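Local coordinates for 4-amino-4-deoxy-L-arabinose transferase or related glycosyltransferases of PMT family (Cupriavidus metallidurans, PDB 5EZM), which probably transfers 4-amino-4-deoxy-L-arabinose from a polyprenyl-phosphate carrier to lipid A, acting as a zinc-binding membrane glycosyltransferase of the GT-C fold, at residues L297-I302 against A440-G445; L396-N399 against F405-A408; D545-L550 against L554-V559. All blocks are in the same frame, centred on the assembly; numbering follows the deposited sequence.

Contact 1 (L297-I302 against A440-G445); sequences LPWAGI and AVYAMG. With MPG ([(Z)-octadec-9-enyl] (2R)-2,3-bis(oxidanyl)propanoate), chain O.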
# COMPACT_ATOMS: atom_id res chain seq x y z
N LEU A 297 -0.47 -12.65 11.14
CA LEU A 297 -0.91 -13.13 12.44
C LEU A 297 -1.65 -14.47 12.39
O LEU A 297 -1.31 -15.36 13.18
CB LEU A 297 -1.75 -12.06 13.13
CG LEU A 297 -2.18 -12.34 14.57
CD1 LEU A 297 -0.96 -12.52 15.47
CD2 LEU A 297 -3.05 -11.22 15.08
N PRO A 298 -2.64 -14.68 11.52
CA PRO A 298 -3.35 -15.97 11.52
C PRO A 298 -2.45 -17.17 11.25
O PRO A 298 -2.91 -18.31 11.44
CB PRO A 298 -4.41 -15.80 10.42
CG PRO A 298 -3.95 -14.65 9.60
CD PRO A 298 -3.26 -13.74 10.56
N TRP A 299 -1.20 -16.97 10.83
CA TRP A 299 -0.27 -18.06 10.61
C TRP A 299 0.93 -18.01 11.55
O TRP A 299 1.87 -18.79 11.38
CB TRP A 299 0.21 -18.07 9.15
CG TRP A 299 -0.90 -17.83 8.15
CD1 TRP A 299 -1.03 -16.76 7.32
CD2 TRP A 299 -2.02 -18.68 7.90
NE1 TRP A 299 -2.17 -16.89 6.56
CE2 TRP A 299 -2.80 -18.06 6.89
CE3 TRP A 299 -2.45 -19.91 8.42
CZ2 TRP A 299 -3.97 -18.63 6.40
CZ3 TRP A 299 -3.62 -20.46 7.93
CH2 TRP A 299 -4.37 -19.83 6.93
N ALA A 300 0.91 -17.12 12.54
CA ALA A 300 2.05 -16.99 13.45
C ALA A 300 2.37 -18.32 14.12
O ALA A 300 3.55 -18.66 14.31
CB ALA A 300 1.77 -15.91 14.49
N GLY A 301 1.34 -19.09 14.47
CA GLY A 301 1.54 -20.38 15.12
C GLY A 301 2.34 -21.37 14.30
O GLY A 301 2.91 -22.31 14.86
N ILE A 302 2.40 -21.19 12.98
CA ILE A 302 3.19 -22.08 12.13
C ILE A 302 4.47 -21.42 11.64
O ILE A 302 5.12 -21.94 10.72
CB ILE A 302 2.37 -22.63 10.94
CG1 ILE A 302 2.03 -21.51 9.95
CG2 ILE A 302 1.12 -23.35 11.43
CD1 ILE A 302 1.50 -22.02 8.63
N ALA A 440 -9.67 -23.30 4.83
CA ALA A 440 -10.34 -22.37 3.93
C ALA A 440 -11.36 -21.51 4.67
O ALA A 440 -11.38 -20.28 4.53
CB ALA A 440 -11.01 -23.13 2.79
N VAL A 441 -12.21 -22.15 5.48
CA VAL A 441 -13.20 -21.41 6.25
C VAL A 441 -12.52 -20.49 7.26
O VAL A 441 -12.93 -19.34 7.45
CB VAL A 441 -14.17 -22.39 6.95
CG1 VAL A 441 -15.13 -21.64 7.84
CG2 VAL A 441 -14.92 -23.21 5.91
N TYR A 442 -11.47 -20.98 7.91
CA TYR A 442 -10.73 -20.17 8.88
C TYR A 442 -10.13 -18.94 8.22
O TYR A 442 -10.26 -17.82 8.73
CB TYR A 442 -9.65 -21.05 9.53
CG TYR A 442 -8.52 -20.32 10.21
CD1 TYR A 442 -8.58 -20.01 11.56
CD2 TYR A 442 -7.36 -19.99 9.52
CE1 TYR A 442 -7.54 -19.37 12.20
CE2 TYR A 442 -6.31 -19.35 10.14
CZ TYR A 442 -6.40 -19.04 11.48
OH TYR A 442 -5.36 -18.40 12.11
N ALA A 443 -9.47 -19.12 7.07
CA ALA A 443 -8.88 -17.99 6.36
C ALA A 443 -9.95 -17.01 5.89
O ALA A 443 -9.73 -15.79 5.92
CB ALA A 443 -8.06 -18.49 5.18
N MET A 444 -11.10 -17.51 5.45
CA MET A 444 -12.19 -16.62 5.08
C MET A 444 -12.67 -15.80 6.28
O MET A 444 -12.92 -14.59 6.16
CB MET A 444 -13.35 -17.42 4.48
CG MET A 444 -14.61 -16.60 4.23
SD MET A 444 -14.39 -15.31 3.00
CE MET A 444 -14.25 -16.27 1.49
N GLY A 445 -12.79 -16.45 7.44
CA GLY A 445 -13.18 -15.72 8.63
C GLY A 445 -12.17 -14.65 9.01
O GLY A 445 -12.55 -13.53 9.36
C2 MPG O . 6.30 -16.99 16.45
C3 MPG O . 5.69 -17.89 17.52
C4 MPG O . 5.33 -19.27 16.98
C5 MPG O . 4.81 -20.23 18.06
C6 MPG O . 4.80 -21.69 17.58
C7 MPG O . 4.63 -22.69 18.74
C8 MPG O . 5.08 -24.12 18.38
C1 MPG O . 6.78 -15.65 17.01

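Contact 2 (L396-N399 against F405-A408); sequences LNAN and FYRA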
# COMPACT_ATOMS: atom_id res chain seq x y z
N LEU A 396 -8.97 6.16 23.29
CA LEU A 396 -7.91 6.78 22.51
C LEU A 396 -8.39 8.07 21.86
O LEU A 396 -9.58 8.24 21.56
CB LEU A 396 -7.40 5.83 21.43
CG LEU A 396 -6.53 4.65 21.87
CD1 LEU A 396 -6.11 3.83 20.66
CD2 LEU A 396 -5.31 5.14 22.64
N ASN A 397 -7.44 8.98 21.66
CA ASN A 397 -7.66 10.18 20.84
C ASN A 397 -6.30 10.61 20.32
O ASN A 397 -5.44 11.03 21.09
CB ASN A 397 -8.34 11.29 21.64
CG ASN A 397 -7.60 11.64 22.92
OD1 ASN A 397 -6.80 12.58 22.95
ND2 ASN A 397 -7.87 10.89 23.98
N ALA A 398 -6.10 10.48 19.01
CA ALA A 398 -4.79 10.73 18.41
C ALA A 398 -4.96 11.44 17.08
O ALA A 398 -6.03 11.40 16.46
CB ALA A 398 -4.00 9.43 18.22
N ASN A 399 -3.88 12.08 16.64
CA ASN A 399 -3.84 12.81 15.37
C ASN A 399 -4.92 13.89 15.31
O ASN A 399 -5.51 14.14 14.26
CB ASN A 399 -3.95 11.86 14.18
CG ASN A 399 -2.78 10.90 14.08
OD1 ASN A 399 -2.94 9.69 14.13
ND2 ASN A 399 -1.58 11.46 13.94
N PHE A 405 -14.87 9.36 17.94
CA PHE A 405 -14.63 8.55 16.74
C PHE A 405 -13.94 7.24 17.08
O PHE A 405 -14.22 6.21 16.46
CB PHE A 405 -13.80 9.34 15.73
CG PHE A 405 -14.41 10.66 15.34
CD1 PHE A 405 -15.35 10.73 14.33
CD2 PHE A 405 -14.03 11.82 15.99
CE1 PHE A 405 -15.90 11.95 13.96
CE2 PHE A 405 -14.58 13.04 15.63
CZ PHE A 405 -15.52 13.10 14.62
N TYR A 406 -13.05 7.25 18.07
CA TYR A 406 -12.40 6.02 18.49
C TYR A 406 -13.33 5.13 19.30
O TYR A 406 -13.21 3.90 19.25
CB TYR A 406 -11.13 6.34 19.27
CG TYR A 406 -10.05 6.93 18.39
CD1 TYR A 406 -9.19 6.11 17.67
CD2 TYR A 406 -9.91 8.30 18.25
CE1 TYR A 406 -8.21 6.64 16.86
CE2 TYR A 406 -8.93 8.85 17.44
CZ TYR A 406 -8.08 8.01 16.75
OH TYR A 406 -7.10 8.54 15.94
N ARG A 407 -14.27 5.73 20.05
CA ARG A 407 -15.31 4.93 20.68
C ARG A 407 -16.14 4.20 19.62
O ARG A 407 -16.50 3.03 19.81
CB ARG A 407 -16.21 5.81 21.54
CG ARG A 407 -15.53 6.39 22.77
CD ARG A 407 -16.53 7.07 23.69
NE ARG A 407 -17.62 6.17 24.07
CZ ARG A 407 -17.52 5.23 25.00
NH1 ARG A 407 -16.38 5.05 25.66
NH2 ARG A 407 -18.56 4.45 25.27
N ALA A 408 -16.44 4.87 18.51
CA ALA A 408 -17.12 4.20 17.40
C ALA A 408 -16.21 3.20 16.69
O ALA A 408 -16.72 2.26 16.06
CB ALA A 408 -17.64 5.23 16.41

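Contact 3 (D545-L550 against L554-V559); sequences DTYLAL and LSMYVV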
# COMPACT_ATOMS: atom_id res chain seq x y z
N ASP A 545 -4.07 26.32 14.88
CA ASP A 545 -3.01 27.12 15.48
C ASP A 545 -2.45 28.14 14.50
O ASP A 545 -2.05 29.24 14.90
CB ASP A 545 -1.90 26.22 16.02
CG ASP A 545 -2.34 25.40 17.23
OD1 ASP A 545 -3.04 25.96 18.10
OD2 ASP A 545 -1.99 24.21 17.30
N THR A 546 -2.40 27.79 13.21
CA THR A 546 -1.99 28.77 12.20
C THR A 546 -3.01 29.90 12.09
O THR A 546 -2.63 31.07 11.96
CB THR A 546 -1.79 28.08 10.85
OG1 THR A 546 -0.74 27.11 10.95
CG2 THR A 546 -1.42 29.10 9.78
N TYR A 547 -4.30 29.56 12.15
CA TYR A 547 -5.33 30.60 12.12
C TYR A 547 -5.21 31.54 13.31
O TYR A 547 -5.34 32.76 13.16
CB TYR A 547 -6.72 29.97 12.09
CG TYR A 547 -7.85 30.99 12.12
CD1 TYR A 547 -8.35 31.53 10.94
CD2 TYR A 547 -8.40 31.41 13.32
CE1 TYR A 547 -9.37 32.47 10.96
CE2 TYR A 547 -9.42 32.35 13.36
CZ TYR A 547 -9.90 32.87 12.17
OH TYR A 547 -10.91 33.80 12.18
N LEU A 548 -4.97 30.99 14.50
CA LEU A 548 -4.82 31.83 15.68
C LEU A 548 -3.52 32.63 15.63
O LEU A 548 -3.45 33.73 16.19
CB LEU A 548 -4.88 30.98 16.94
CG LEU A 548 -4.94 31.75 18.26
CD1 LEU A 548 -6.02 32.81 18.20
CD2 LEU A 548 -5.18 30.80 19.42
N ALA A 549 -2.50 32.11 14.95
CA ALA A 549 -1.25 32.85 14.82
C ALA A 549 -1.38 34.00 13.83
O ALA A 549 -0.78 35.06 14.01
CB ALA A 549 -0.13 31.89 14.39
N LEU A 550 -2.17 33.81 12.77
CA LEU A 550 -2.38 34.83 11.75
C LEU A 550 -3.55 35.75 12.05
O LEU A 550 -3.73 36.76 11.35
CB LEU A 550 -2.60 34.19 10.38
CG LEU A 550 -1.39 33.84 9.50
CD1 LEU A 550 -0.56 32.72 10.11
CD2 LEU A 550 -1.85 33.47 8.11
N LEU A 554 -3.96 39.41 9.87
CA LEU A 554 -4.90 39.65 8.79
C LEU A 554 -6.27 39.10 9.15
O LEU A 554 -6.38 38.01 9.73
CB LEU A 554 -4.40 39.02 7.47
CG LEU A 554 -3.88 37.59 7.45
CD1 LEU A 554 -5.00 36.60 7.25
CD2 LEU A 554 -2.84 37.42 6.36
N SER A 555 -7.30 39.87 8.83
CA SER A 555 -8.67 39.44 9.08
C SER A 555 -9.12 38.50 7.97
O SER A 555 -8.92 38.78 6.78
CB SER A 555 -9.61 40.65 9.16
OG SER A 555 -9.72 41.31 7.91
N MET A 556 -9.70 37.37 8.36
CA MET A 556 -10.11 36.34 7.43
C MET A 556 -11.46 35.79 7.85
O MET A 556 -11.73 35.64 9.05
CB MET A 556 -9.07 35.22 7.36
CG MET A 556 -8.33 35.02 8.67
SD MET A 556 -6.87 33.98 8.52
CE MET A 556 -6.17 34.19 10.15
N TYR A 557 -12.30 35.49 6.87
CA TYR A 557 -13.66 35.02 7.10
C TYR A 557 -13.71 33.51 6.90
O TYR A 557 -13.29 33.00 5.86
CB TYR A 557 -14.64 35.73 6.17
CG TYR A 557 -14.54 37.24 6.28
CD1 TYR A 557 -15.35 37.94 7.17
CD2 TYR A 557 -13.62 37.95 5.52
CE1 TYR A 557 -15.25 39.31 7.28
CE2 TYR A 557 -13.52 39.32 5.63
CZ TYR A 557 -14.33 40.00 6.51
OH TYR A 557 -14.23 41.37 6.62
N VAL A 558 -14.22 32.80 7.91
CA VAL A 558 -14.13 31.34 7.95
C VAL A 558 -15.15 30.74 7.00
O VAL A 558 -16.36 30.99 7.12
CB VAL A 558 -14.34 30.82 9.38
CG1 VAL A 558 -14.10 29.33 9.43
CG2 VAL A 558 -13.44 31.56 10.36
N VAL A 559 -14.68 29.94 6.05
CA VAL A 559 -15.57 29.23 5.14
C VAL A 559 -16.02 27.90 5.72
O VAL A 559 -17.21 27.58 5.72
CB VAL A 559 -14.90 29.04 3.76
CG1 VAL A 559 -15.88 28.42 2.78
CG2 VAL A 559 -14.37 30.36 3.23

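Contact 1 (L297-I302 against A440-G445)
The phenol OH of Y442 donates a hydrogen bond to the backbone carbonyl P298 O, at 2.5 Å. The bond joins two parts of the transmembrane helix bundle of this GT-C fold. Y442 lies on helix 435-456, and P298 lies in the 3-10 segment 297-301 that leads from helix 288-295 to helix 303-310. The donor sits in the carbonyl plane, on a lone pair of P298 O, with a C=O...donor angle of 115°. Y442 reaches across because its CG is anti to the backbone N (chi1 161°). Its OH end also lies beside the proline, with P298 CB 3.9 Å from Y442 CZ. W299 meets the same tyrosine in an offset edge-to-face pair, the edge of Y442 toward the indole face. The ring planes are at 61° and the centroids of the two six-membered rings are 5.5 Å apart. W299 NE1 is hydrogen-bonded to A144 O of helix 135-147, which helps fix the indole. W372 of helix 369-389 adds a second edge-to-face partner for Y442. On another side of the turn, an MPG lipid chain runs past A300 O and G301 O. At the indole edge, near its plane, A443 CB touches W299 CZ2 at 4.3 Å.

Contact 2 (L396-N399 against F405-A408)
The loop that precedes helix 403-430 folds back on the helix's first turns, and L396, N397 and A398 meet the side chain of Y406 there. This is a local, solvent-accessible contact at the surface, away from the annotated sites. The tyrosine ring runs alongside the extended backbone of the loop. Y406 CG is anti to its own carbonyl carbon (chi1 -69°), which points the ring at the loop. At the near end, L396 CB approaches Y406 CD1 at 4.2 Å. L396 O lies against the ring, 3.3 Å from Y406 CD2, and also accepts a hydrogen bond from N403 ND2 at the helix start. Midway, N397 CA lies 3.9 Å from Y406 CE2. At the far end, Y406 OH donates a hydrogen bond to A398 O over 3.1 Å. The hydroxyl approaches A398 O from above the carbonyl plane, tilted 47° out of it. A398 CB also packs near the hydroxyl, 3.9 Å from Y406 OH. An alanine in place of Y406 removes the ring and its hydroxyl, and is likely to leave A398 O without this partner and the 396-398 backbone freer to shift. Helix 458-465 packs on the same end of helix 403-430, with V460 touching both Y406 and F405.

Contact 3 (D545-L550 against L554-V559)
M556 reaches from the chain just before strand 557-561 and puts its methyl into a hollow on helix 544-550, between Y547 and L550. The setting is the C-terminal domain, where this strand is an outer strand of a mixed five-stranded sheet. Extended beyond CG, the M556 chain carries CE to the helix. M556 CE lies 3.5 Å from Y547 CD1 and 3.6 Å from L550 CB. The M556 chain and the Y547 side chain run alongside each other, pointing opposite ways. M556 SD is 4.6 Å from the centroid of the Y547 ring, 55° off the ring normal: an oblique Met-aromatic contact. Farther out, V558 crosses the tyrosine at about a right angle and sets CG2 3.8 Å from Y547 OH. At the helix end, L550 CD2 meets L554 CD2 at 4.4 Å. Here the one hydrogen bond of the contact forms, L554 N to L550 O at 3.0 Å. It is nearly straight, 170° at the hydrogen. W532 of helix 525-534 and V568 of strand 566-569 also touch M556, which is buried. The side-chain interface is apolar apart from the phenol group and has no charge pair. Its hold therefore probably rests mainly on shape fit and dispersion, with a single backbone bond fixing the turn.

Following the chain from the N terminus, segment 297-302 comes first, between helices 288-295 and 303-310. Contact 1 closes only at 440-445, a long and largely helical loop later. Contact 2 falls wholly within that loop. It closes a short turn, holding the loop after helix 369-389 to the start of helix 403-430. The next helix, 435-456, carries the second half of contact 1. The centres of contacts 1 and 2 are about 28 Å apart. Contact 3 follows in series, on the opposite side of the chain's centre from contact 1. In the C-terminal domain it holds helix 544-550 to the chain entering strand 557-561. Contact 1 thus joins parts of the membrane bundle that lie far apart in sequence.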